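Local structure of protein Kinase A (Toxoplasma gondii, 5J3U) at residues Gln18-Asn23 and Ala158-Met163; Glu90-Tyr95 and Leu114-Phe119; Ile182-Ser187 and Lys234-Glu239. The protein binds cAMP in two cyclic nucleotide-binding domains and, as in related regulatory chains, probably inhibits the kinase catalytic subunit until cAMP arrives. One frame throughout, in Å; residues are numbered along the deposited sequence. Where two conformers were deposited one is given.

Overall arrangement
The chain carries two cyclic nucleotide-binding domains in tandem. Contact 1 links the loop 18-23, which lies between helices 6-18 and 27-36 and packs on the first domain through L21 and F22, to strand 159-165 of the second. Contact 2 falls within the span of chain between the two halves of contact 1, beside the first cAMP, and contact 3 comes last. Contacts 1 and 3 have centres about 11 Å apart and share a sheet in which strands 159-165 and 232-239 are neighbours. The centres of contacts 1 and 2 are about 18 Å apart. Contacts 2 and 3, about 28 Å between centres, do not touch; loop 18-23 thus bridges the first cAMP pocket and the second domain's sheet.

Contact 1 of 3, residues Gln18-Asn23 and Ala158-Met163; sequences QSFLFN and ALRTEM
The segment Q18-N23 meets the start of strand 159-165 with N23 and R160 nearest, their CA atoms 6.4 Å apart; the contact ties the turn after helix 6-18 to an outermost strand of the second domain's sheet. R160 carries most of it. Its chain runs extended from CG to NE and turns the guanidinium side-on to the backbone carbonyl of Q18, so that one oxygen takes two bonds: R160 NE to Q18 O at 2.7 Å and R160 NH2 to Q18 O at 3.0 Å, the second more bent. Over one face of that group comes the rim of the F20 ring, with F20 CE1 3.3 Å from R160 NH1 and the two planes 40° apart. N23 crosses the R160 chain at about a right angle. With CG anti to its own N (chi1 179°), its OD1 accepts a nearly straight bond of 3.0 Å from T161 N, while its ND2 donates to R17 O and to a water that in turn donates to T161 O. The OG1 of T161 turns elsewhere, to Y134. The Q18 carbonyl and the N23 side-chain amide thus do the accepting, so the arginine charge is probably met mainly by carbonyl dipoles, with E239 a long, weak ion pair.

Contact 2 of 3, residues Glu90-Tyr95 and Leu114-Phe119; sequences ELALLY and LGRDTF. With CMP (adenosine-3',5'-cyclic-monophosphate), chain C.
The carbonyl oxygen of A92 takes a hydrogen bond from R116 NH2 at 3.0 Å, and that nitrogen also bonds to G55 O, so one NH2 group ties two backbone carbonyls together. The donor stands above the A92 carbonyl plane, 62° out of it, and does not follow a lone pair. A chi1 of 173° swings the R116 chain away from its own amide nitrogen, and the bend at chi3 then brings the guanidinium to the A92 carbonyl. R116 NE makes a salt bridge with E56. L93 packs on the same group: its CD1 lies over one face of the guanidinium, toward the rim, 3.8 Å from R116 NH2. The same leucine leans on F119, with L93 CB 3.8 Å from F119 CD2 and L93 CD2 near the root of the ring. L94 comes in at the ring edge, where its CD2 is 3.9 Å from F119 CZ.

The N-terminal end of the helix and the residue before it hold cAMP. E90 OE1 accepts a bond from the ribose O2' of CMP at 2.6 Å, and A92 N donates to the phosphate oxygen O2P of CMP at 3.0 Å. This is the phosphate-binding cassette of cyclic nucleotide-binding domains, in which a short helix and its preceding loop cradle the sugar and phosphate; R99, A100 and G89 add further bonds to the ligand. A92 therefore serves both partners, its N-H the nucleotide and its C=O R116. The short helix lies against the first turn of helix 116-138, which leads straight on from strand 109-115, while L58 of the neighbouring strand 57-61 packs on both L93 and F119.

Contact 3 of 3, residues Ile182-Ser187 and Lys234-Glu239; sequences IVEEGS and KVACLE
K234 leaves its backbone with chi1 at -178°, trans to the amide nitrogen, and bends at chi3 (-72°), which sets its ammonium beside the carboxylate of E185, whose own chain is extended beyond CG. The two side chains run alongside each other, pointing the same way, and close a salt bridge of 3.1 Å between K234 NZ and E185 OE2, using the anti lone pair of that oxygen. E184 crosses the same lysine at a slant: its OE1 lies 3.8 Å from K234 CD. The carboxylate of E184 is claimed elsewhere, by a salt bridge from OE1 to R130 and a hydrogen bond between OE2 and T161 OG1.

Along the backbones, the strands are antiparallel. I182 and A236 form a hydrogen-bonded pair, I182 N to A236 O at 2.9 Å and A236 N to I182 O at 2.8 Å. V183 and V235 make the non-hydrogen-bonded pair next to it, their methyls loosely touching. The register then slips by one residue in a classic beta bulge, where two residues, E184 and E185, are set against the single K234. K234 O accepts from E184 N at 2.8 Å and only weakly from E185 N, while K234 N donates a nearly straight bond of 2.9 Å to E185 O. The bulge falls where the chain turns the corner between two sheets of the beta barrel (jelly roll) of the second cyclic nucleotide-binding domain. G186 follows with a positive phi, a backbone shape that glycine takes easily. On the face of I182 and A236, the I182 side chain packs on F137 and L138 of helix 116-138. E184 touches Y134 and F137 of the same helix.

Contact 1 of 3, residues Gln18-Asn23 and Ala158-Met163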
loop_
_atom_site.group_PDB
_atom_site.type_symbol
_atom_site.label_atom_id
_atom_site.label_comp_id
_atom_site.label_asym_id
_atom_site.label_seq_id
_atom_site.Cartn_x
_atom_site.Cartn_y
_atom_site.Cartn_z
ATOM N N GLN A 18 -2.641 1.786 -6.589
ATOM C CA GLN A 18 -2.652 1.162 -5.245
ATOM C C GLN A 18 -1.539 0.159 -4.957
ATOM O O GLN A 18 -1.365 -0.244 -3.808
ATOM C CB GLN A 18 -4.018 0.510 -4.973
ATOM C CG GLN A 18 -5.147 1.526 -4.846
ATOM C CD GLN A 18 -4.806 2.652 -3.869
ATOM O OE1 GLN A 18 -4.446 2.397 -2.735
ATOM N NE2 GLN A 18 -4.870 3.896 -4.341
ATOM N N SER A 19 -0.786 -0.247 -5.960
ATOM C CA SER A 19 0.222 -1.283 -5.793
ATOM C C SER A 19 1.453 -0.657 -5.158
ATOM O O SER A 19 1.977 0.336 -5.673
ATOM C CB SER A 19 0.605 -1.847 -7.129
ATOM O OG SER A 19 1.551 -2.888 -7.009
ATOM N N PHE A 20 1.987 -1.254 -4.087
ATOM C CA PHE A 20 3.123 -0.618 -3.432
ATOM C C PHE A 20 4.258 -0.157 -4.338
ATOM O O PHE A 20 4.659 0.985 -4.189
ATOM C CB PHE A 20 3.702 -1.472 -2.317
ATOM C CG PHE A 20 2.743 -1.732 -1.229
ATOM C CD1 PHE A 20 2.289 -0.697 -0.411
ATOM C CD2 PHE A 20 2.274 -3.006 -1.002
ATOM C CE1 PHE A 20 1.337 -0.943 0.553
ATOM C CE2 PHE A 20 1.346 -3.266 0.014
ATOM C CZ PHE A 20 0.888 -2.227 0.795
ATOM N N LEU A 21 4.754 -0.981 -5.269
ATOM C CA LEU A 21 5.937 -0.546 -6.028
ATOM C C LEU A 21 5.650 0.586 -7.002
ATOM O O LEU A 21 6.571 1.217 -7.452
ATOM C CB LEU A 21 6.613 -1.677 -6.795
ATOM C CG LEU A 21 7.272 -2.758 -5.951
ATOM C CD1 LEU A 21 7.955 -3.705 -6.910
ATOM C CD2 LEU A 21 8.240 -2.220 -4.883
ATOM N N PHE A 22 4.388 0.793 -7.354
ATOM C CA PHE A 22 4.004 1.828 -8.334
ATOM C C PHE A 22 3.406 3.073 -7.744
ATOM O O PHE A 22 3.206 4.037 -8.448
ATOM C CB PHE A 22 3.039 1.244 -9.368
ATOM C CG PHE A 22 3.591 0.067 -10.062
ATOM C CD1 PHE A 22 3.409 -1.186 -9.546
ATOM C CD2 PHE A 22 4.309 0.201 -11.255
ATOM C CE1 PHE A 22 3.920 -2.310 -10.206
ATOM C CE2 PHE A 22 4.865 -0.893 -11.882
ATOM C CZ PHE A 22 4.668 -2.148 -11.363
ATOM N N ASN A 23 3.128 3.075 -6.433
ATOM C CA ASN A 23 2.320 4.127 -5.831
ATOM C C ASN A 23 2.955 5.502 -5.870
ATOM O O ASN A 23 2.241 6.461 -5.857
ATOM C CB ASN A 23 2.021 3.702 -4.358
ATOM C CG ASN A 23 1.202 4.702 -3.601
ATOM O OD1 ASN A 23 1.723 5.472 -2.806
ATOM N ND2 ASN A 23 -0.084 4.709 -3.848
ATOM N N ALA A 158 4.725 -1.282 3.772
ATOM C CA ALA A 158 3.254 -1.272 3.642
ATOM C C ALA A 158 2.598 0.145 3.538
ATOM O O ALA A 158 1.338 0.284 3.646
ATOM C CB ALA A 158 2.678 -1.986 4.837
ATOM N N LEU A 159 3.401 1.184 3.398
ATOM C CA LEU A 159 2.883 2.558 3.276
ATOM C C LEU A 159 2.579 2.980 1.846
ATOM O O LEU A 159 3.294 2.576 0.916
ATOM C CB LEU A 159 3.881 3.547 3.852
ATOM C CG LEU A 159 4.120 3.453 5.344
ATOM C CD1 LEU A 159 5.095 4.480 5.824
ATOM C CD2 LEU A 159 2.830 3.602 6.146
ATOM N N ARG A 160 1.515 3.767 1.690
ATOM C CA ARG A 160 1.198 4.508 0.461
ATOM C C ARG A 160 1.146 5.979 0.788
ATOM O O ARG A 160 1.154 6.316 1.971
ATOM C CB ARG A 160 -0.121 4.052 -0.139
ATOM C CG ARG A 160 -0.132 2.591 -0.517
ATOM C CD ARG A 160 -1.550 2.194 -0.884
ATOM N NE ARG A 160 -1.695 0.822 -1.305
ATOM C CZ ARG A 160 -1.867 -0.236 -0.510
ATOM N NH1 ARG A 160 -1.860 -0.139 0.829
ATOM N NH2 ARG A 160 -1.993 -1.439 -1.079
ATOM N N THR A 161 1.279 6.837 -0.208
ATOM C CA THR A 161 1.252 8.302 0.006
ATOM C C THR A 161 0.061 8.872 -0.689
ATOM O O THR A 161 -0.245 8.464 -1.811
ATOM C CB THR A 161 2.538 8.976 -0.481
ATOM O OG1 THR A 161 3.597 8.555 0.398
ATOM C CG2 THR A 161 2.453 10.468 -0.448
ATOM N N GLU A 162 -0.601 9.811 -0.055
ATOM C CA GLU A 162 -1.705 10.553 -0.698
ATOM C C GLU A 162 -1.535 12.069 -0.411
ATOM O O GLU A 162 -1.054 12.426 0.667
ATOM C CB GLU A 162 -3.052 10.117 -0.129
ATOM C CG GLU A 162 -3.394 8.664 -0.426
ATOM C CD GLU A 162 -4.766 8.222 0.101
ATOM O OE1 GLU A 162 -5.508 9.045 0.680
ATOM O OE2 GLU A 162 -5.065 7.005 -0.063
ATOM N N MET A 163 -1.899 12.921 -1.376
ATOM C CA MET A 163 -1.805 14.389 -1.249
ATOM C C MET A 163 -3.224 14.940 -1.170
ATOM O O MET A 163 -4.101 14.507 -1.913
ATOM C CB MET A 163 -1.063 14.984 -2.472
ATOM C CG MET A 163 -0.754 16.477 -2.380
ATOM S SD MET A 163 0.595 16.854 -1.236
ATOM C CE MET A 163 1.976 16.155 -2.138
HETATM O O HOH W 1 -3.608 4.932 -0.673
HETATM O O HOH W 2 -2.032 6.373 -2.595
HETATM O O HOH W 3 0.988 8.341 -4.157
#

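Contact 2 of 3, residues Glu90-Tyr95 and Leu114-Phe119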
loop_
_atom_site.group_PDB
_atom_site.type_symbol
_atom_site.label_atom_id
_atom_site.label_comp_id
_atom_site.label_asym_id
_atom_site.label_seq_id
_atom_site.Cartn_x
_atom_site.Cartn_y
_atom_site.Cartn_z
ATOM N N GLU A 90 7.866 -9.680 -8.662
ATOM C CA GLU A 90 8.670 -8.433 -8.594
ATOM C C GLU A 90 10.060 -8.628 -7.963
ATOM O O GLU A 90 11.002 -7.858 -8.230
ATOM C CB GLU A 90 7.882 -7.331 -7.831
ATOM C CG GLU A 90 7.963 -7.352 -6.302
ATOM C CD GLU A 90 7.243 -8.498 -5.599
ATOM O OE1 GLU A 90 6.766 -9.511 -6.226
ATOM O OE2 GLU A 90 7.137 -8.376 -4.361
ATOM N N LEU A 91 10.198 -9.655 -7.123
ATOM C CA LEU A 91 11.461 -9.839 -6.408
ATOM C C LEU A 91 12.616 -10.094 -7.340
ATOM O O LEU A 91 13.666 -9.515 -7.172
ATOM C CB LEU A 91 11.371 -10.942 -5.325
ATOM C CG LEU A 91 10.299 -10.774 -4.276
ATOM C CD1 LEU A 91 10.287 -11.954 -3.306
ATOM C CD2 LEU A 91 10.562 -9.453 -3.534
ATOM N N ALA A 92 12.434 -10.941 -8.353
ATOM C CA ALA A 92 13.496 -11.217 -9.321
ATOM C C ALA A 92 13.944 -9.962 -10.064
ATOM O O ALA A 92 15.115 -9.818 -10.444
ATOM C CB ALA A 92 13.028 -12.259 -10.299
ATOM N N LEU A 93 13.005 -9.045 -10.252
ATOM C CA LEU A 93 13.297 -7.753 -10.909
ATOM C C LEU A 93 13.921 -6.776 -9.896
ATOM O O LEU A 93 14.876 -6.053 -10.209
ATOM C CB LEU A 93 12.014 -7.182 -11.519
ATOM C CG LEU A 93 11.703 -7.649 -12.960
ATOM C CD1 LEU A 93 11.759 -9.163 -13.091
ATOM C CD2 LEU A 93 10.356 -7.061 -13.440
ATOM N N LEU A 94 13.380 -6.726 -8.689
ATOM C CA LEU A 94 13.948 -5.779 -7.680
ATOM C C LEU A 94 15.374 -6.129 -7.291
ATOM O O LEU A 94 16.206 -5.244 -7.150
ATOM C CB LEU A 94 13.121 -5.717 -6.417
ATOM C CG LEU A 94 11.881 -4.866 -6.378
ATOM C CD1 LEU A 94 11.121 -5.195 -5.098
ATOM C CD2 LEU A 94 12.221 -3.370 -6.447
ATOM N N TYR A 95 15.668 -7.419 -7.148
ATOM C CA TYR A 95 16.960 -7.851 -6.597
ATOM C C TYR A 95 17.866 -8.586 -7.585
ATOM O O TYR A 95 18.948 -9.010 -7.203
ATOM C CB TYR A 95 16.703 -8.681 -5.320
ATOM C CG TYR A 95 15.856 -7.926 -4.315
ATOM C CD1 TYR A 95 16.320 -6.751 -3.718
ATOM C CD2 TYR A 95 14.584 -8.347 -3.998
ATOM C CE1 TYR A 95 15.539 -6.032 -2.830
ATOM C CE2 TYR A 95 13.801 -7.630 -3.116
ATOM C CZ TYR A 95 14.288 -6.487 -2.530
ATOM O OH TYR A 95 13.475 -5.814 -1.664
ATOM N N LEU A 114 4.421 -6.835 -16.989
ATOM C CA LEU A 114 5.363 -5.773 -17.221
ATOM C C LEU A 114 6.754 -6.334 -17.395
ATOM O O LEU A 114 7.279 -7.071 -16.507
ATOM C CB LEU A 114 5.403 -4.805 -16.016
ATOM C CG LEU A 114 6.341 -3.584 -16.142
ATOM C CD1 LEU A 114 5.941 -2.637 -17.270
ATOM C CD2 LEU A 114 6.361 -2.790 -14.856
ATOM N N GLY A 115 7.412 -5.952 -18.485
ATOM C CA GLY A 115 8.779 -6.409 -18.744
ATOM C C GLY A 115 9.848 -5.763 -17.888
ATOM O O GLY A 115 9.691 -4.655 -17.371
ATOM N N ARG A 116 10.918 -6.513 -17.684
ATOM C CA ARG A 116 12.051 -6.081 -16.884
ATOM C C ARG A 116 12.654 -4.753 -17.365
ATOM O O ARG A 116 13.044 -3.915 -16.539
ATOM C CB ARG A 116 13.131 -7.172 -16.879
ATOM C CG ARG A 116 14.425 -6.755 -16.221
ATOM C CD ARG A 116 15.482 -7.832 -16.328
ATOM N NE ARG A 116 15.250 -8.941 -15.412
ATOM C CZ ARG A 116 15.610 -8.985 -14.122
ATOM N NH1 ARG A 116 16.180 -7.937 -13.527
ATOM N NH2 ARG A 116 15.379 -10.100 -13.403
ATOM N N ASP A 117 12.759 -4.562 -18.687
ATOM C CA ASP A 117 13.381 -3.341 -19.187
ATOM C C ASP A 117 12.562 -2.095 -18.807
ATOM O O ASP A 117 13.116 -1.082 -18.336
ATOM C CB ASP A 117 13.666 -3.395 -20.696
ATOM C CG ASP A 117 14.819 -4.369 -21.057
ATOM O OD1 ASP A 117 15.668 -4.723 -20.191
ATOM O OD2 ASP A 117 14.866 -4.766 -22.241
ATOM N N THR A 118 11.258 -2.180 -18.944
ATOM C CA THR A 118 10.393 -1.036 -18.607
ATOM C C THR A 118 10.400 -0.824 -17.087
ATOM O O THR A 118 10.494 0.295 -16.622
ATOM C CB THR A 118 8.972 -1.214 -19.156
ATOM O OG1 THR A 118 9.068 -1.372 -20.584
ATOM C CG2 THR A 118 8.081 -0.004 -18.827
ATOM N N PHE A 119 10.313 -1.913 -16.352
ATOM C CA PHE A 119 10.440 -1.823 -14.900
ATOM C C PHE A 119 11.743 -1.127 -14.465
ATOM O O PHE A 119 11.733 -0.197 -13.633
ATOM C CB PHE A 119 10.309 -3.194 -14.279
ATOM C CG PHE A 119 10.435 -3.170 -12.795
ATOM C CD1 PHE A 119 9.343 -2.799 -12.007
ATOM C CD2 PHE A 119 11.631 -3.495 -12.193
ATOM C CE1 PHE A 119 9.445 -2.789 -10.608
ATOM C CE2 PHE A 119 11.750 -3.458 -10.792
ATOM C CZ PHE A 119 10.658 -3.116 -10.030
HETATM P P CMP C . 9.750 -13.639 -7.675
HETATM O O1P CMP C . 10.847 -14.296 -6.788
HETATM O O2P CMP C . 10.258 -12.867 -8.863
HETATM O "O5'" CMP C . 8.899 -14.911 -8.170
HETATM C "C5'" CMP C . 8.197 -15.646 -7.166
HETATM C "C4'" CMP C . 7.263 -14.696 -6.448
HETATM O "O4'" CMP C . 6.430 -15.247 -5.473
HETATM C "C3'" CMP C . 8.012 -13.579 -5.776
HETATM O "O3'" CMP C . 8.680 -12.817 -6.782
HETATM C "C2'" CMP C . 6.860 -12.959 -5.045
HETATM O "O2'" CMP C . 6.156 -12.047 -5.865
HETATM C "C1'" CMP C . 5.973 -14.150 -4.690
HETATM N N9 CMP C . 6.044 -14.510 -3.254
HETATM C C8 CMP C . 4.981 -14.437 -2.390
HETATM N N7 CMP C . 5.382 -14.797 -1.133
HETATM C C5 CMP C . 6.669 -15.050 -1.180
HETATM C C6 CMP C . 7.674 -15.468 -0.174
HETATM N N6 CMP C . 7.327 -15.667 1.121
HETATM N N1 CMP C . 8.919 -15.636 -0.616
HETATM C C2 CMP C . 9.326 -15.422 -1.900
HETATM N N3 CMP C . 8.458 -15.059 -2.880
HETATM C C4 CMP C . 7.137 -14.870 -2.576
#

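Contact 3 of 3, residues Ile182-Ser187 and Lys234-Glu239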
loop_
_atom_site.group_PDB
_atom_site.type_symbol
_atom_site.label_atom_id
_atom_site.label_comp_id
_atom_site.label_asym_id
_atom_site.label_seq_id
_atom_site.Cartn_x
_atom_site.Cartn_y
_atom_site.Cartn_z
ATOM N N ILE A 182 -0.076 9.119 8.900
ATOM C CA ILE A 182 0.982 9.910 9.480
ATOM C C ILE A 182 1.294 11.059 8.486
ATOM O O ILE A 182 1.438 10.844 7.262
ATOM C CB ILE A 182 2.251 9.105 9.720
ATOM C CG1 ILE A 182 1.936 7.705 10.323
ATOM C CG2 ILE A 182 3.156 9.936 10.593
ATOM C CD1 ILE A 182 3.150 6.775 10.368
ATOM N N VAL A 183 1.357 12.283 8.980
ATOM C CA VAL A 183 1.563 13.397 8.132
ATOM C C VAL A 183 3.062 13.393 7.782
ATOM O O VAL A 183 3.909 13.503 8.671
ATOM C CB VAL A 183 1.243 14.741 8.834
ATOM C CG1 VAL A 183 1.557 15.894 7.932
ATOM C CG2 VAL A 183 -0.238 14.829 9.279
ATOM N N GLU A 184 3.354 13.330 6.509
ATOM C CA GLU A 184 4.766 13.427 6.038
ATOM C C GLU A 184 5.233 14.884 5.946
ATOM O O GLU A 184 6.359 15.208 6.336
ATOM C CB GLU A 184 4.904 12.804 4.647
ATOM C CG GLU A 184 4.550 11.336 4.571
ATOM C CD GLU A 184 4.709 10.732 3.158
ATOM O OE1 GLU A 184 5.831 10.936 2.578
ATOM O OE2 GLU A 184 3.749 10.043 2.671
ATOM N N GLU A 185 4.388 15.735 5.372
ATOM C CA GLU A 185 4.618 17.167 5.222
ATOM C C GLU A 185 3.264 17.867 5.155
ATOM O O GLU A 185 2.262 17.251 4.769
ATOM C CB GLU A 185 5.381 17.492 3.925
ATOM C CG GLU A 185 6.775 16.908 3.778
ATOM C CD GLU A 185 7.519 17.556 2.587
ATOM O OE1 GLU A 185 8.079 18.657 2.756
ATOM O OE2 GLU A 185 7.528 16.956 1.514
ATOM N N GLY A 186 3.251 19.173 5.436
ATOM C CA GLY A 186 2.025 19.949 5.473
ATOM C C GLY A 186 1.308 19.885 6.791
ATOM O O GLY A 186 1.891 19.640 7.816
ATOM N N SER A 187 -0.001 20.103 6.760
ATOM C CA SER A 187 -0.731 20.362 7.960
ATOM C C SER A 187 -2.181 19.927 7.805
ATOM O O SER A 187 -2.704 19.868 6.697
ATOM C CB SER A 187 -0.667 21.876 8.266
ATOM O OG SER A 187 -1.245 22.207 9.514
ATOM N N LYS A 234 0.410 16.075 2.919
ATOM C CA LYS A 234 0.921 14.821 2.315
ATOM C C LYS A 234 0.983 13.789 3.404
ATOM O O LYS A 234 1.685 14.010 4.398
ATOM C CB LYS A 234 2.319 15.038 1.739
ATOM C CG LYS A 234 2.882 13.806 1.053
ATOM C CD LYS A 234 4.372 13.926 0.790
ATOM C CE LYS A 234 4.698 14.880 -0.274
ATOM N NZ LYS A 234 6.200 14.940 -0.387
ATOM N N VAL A 235 0.229 12.688 3.260
ATOM C CA VAL A 235 0.098 11.702 4.288
ATOM C C VAL A 235 0.596 10.344 3.813
ATOM O O VAL A 235 0.421 9.951 2.644
ATOM C CB VAL A 235 -1.355 11.489 4.838
ATOM C CG1 VAL A 235 -1.724 12.604 5.779
ATOM C CG2 VAL A 235 -2.358 11.312 3.719
ATOM N N ALA A 236 1.280 9.680 4.717
ATOM C CA ALA A 236 1.562 8.252 4.633
ATOM C C ALA A 236 0.353 7.510 5.181
ATOM O O ALA A 236 -0.180 7.878 6.274
ATOM C CB ALA A 236 2.823 7.908 5.404
ATOM N N CYS A 237 0.021 6.391 4.536
ATOM C CA CYS A 237 -1.254 5.679 4.778
ATOM C C CYS A 237 -0.945 4.205 4.989
ATOM O O CYS A 237 -0.247 3.621 4.162
ATOM C CB CYS A 237 -2.164 5.797 3.555
ATOM S SG CYS A 237 -2.414 7.480 2.981
ATOM N N LEU A 238 -1.451 3.640 6.074
ATOM C CA LEU A 238 -1.301 2.225 6.438
ATOM C C LEU A 238 -2.696 1.603 6.613
ATOM O O LEU A 238 -3.491 2.065 7.434
ATOM C CB LEU A 238 -0.562 2.123 7.741
ATOM C CG LEU A 238 -0.082 0.767 8.226
ATOM C CD1 LEU A 238 0.981 0.216 7.285
ATOM C CD2 LEU A 238 0.415 0.820 9.650
ATOM N N GLU A 239 -3.003 0.593 5.815
ATOM C CA GLU A 239 -4.305 -0.090 5.869
ATOM C C GLU A 239 -4.480 -0.882 7.130
ATOM O O GLU A 239 -3.544 -1.318 7.719
ATOM C CB GLU A 239 -4.469 -1.056 4.703
ATOM C CG GLU A 239 -4.635 -0.381 3.378
ATOM C CD GLU A 239 -4.939 -1.371 2.269
ATOM O OE1 GLU A 239 -4.347 -2.465 2.281
ATOM O OE2 GLU A 239 -5.743 -1.049 1.376
#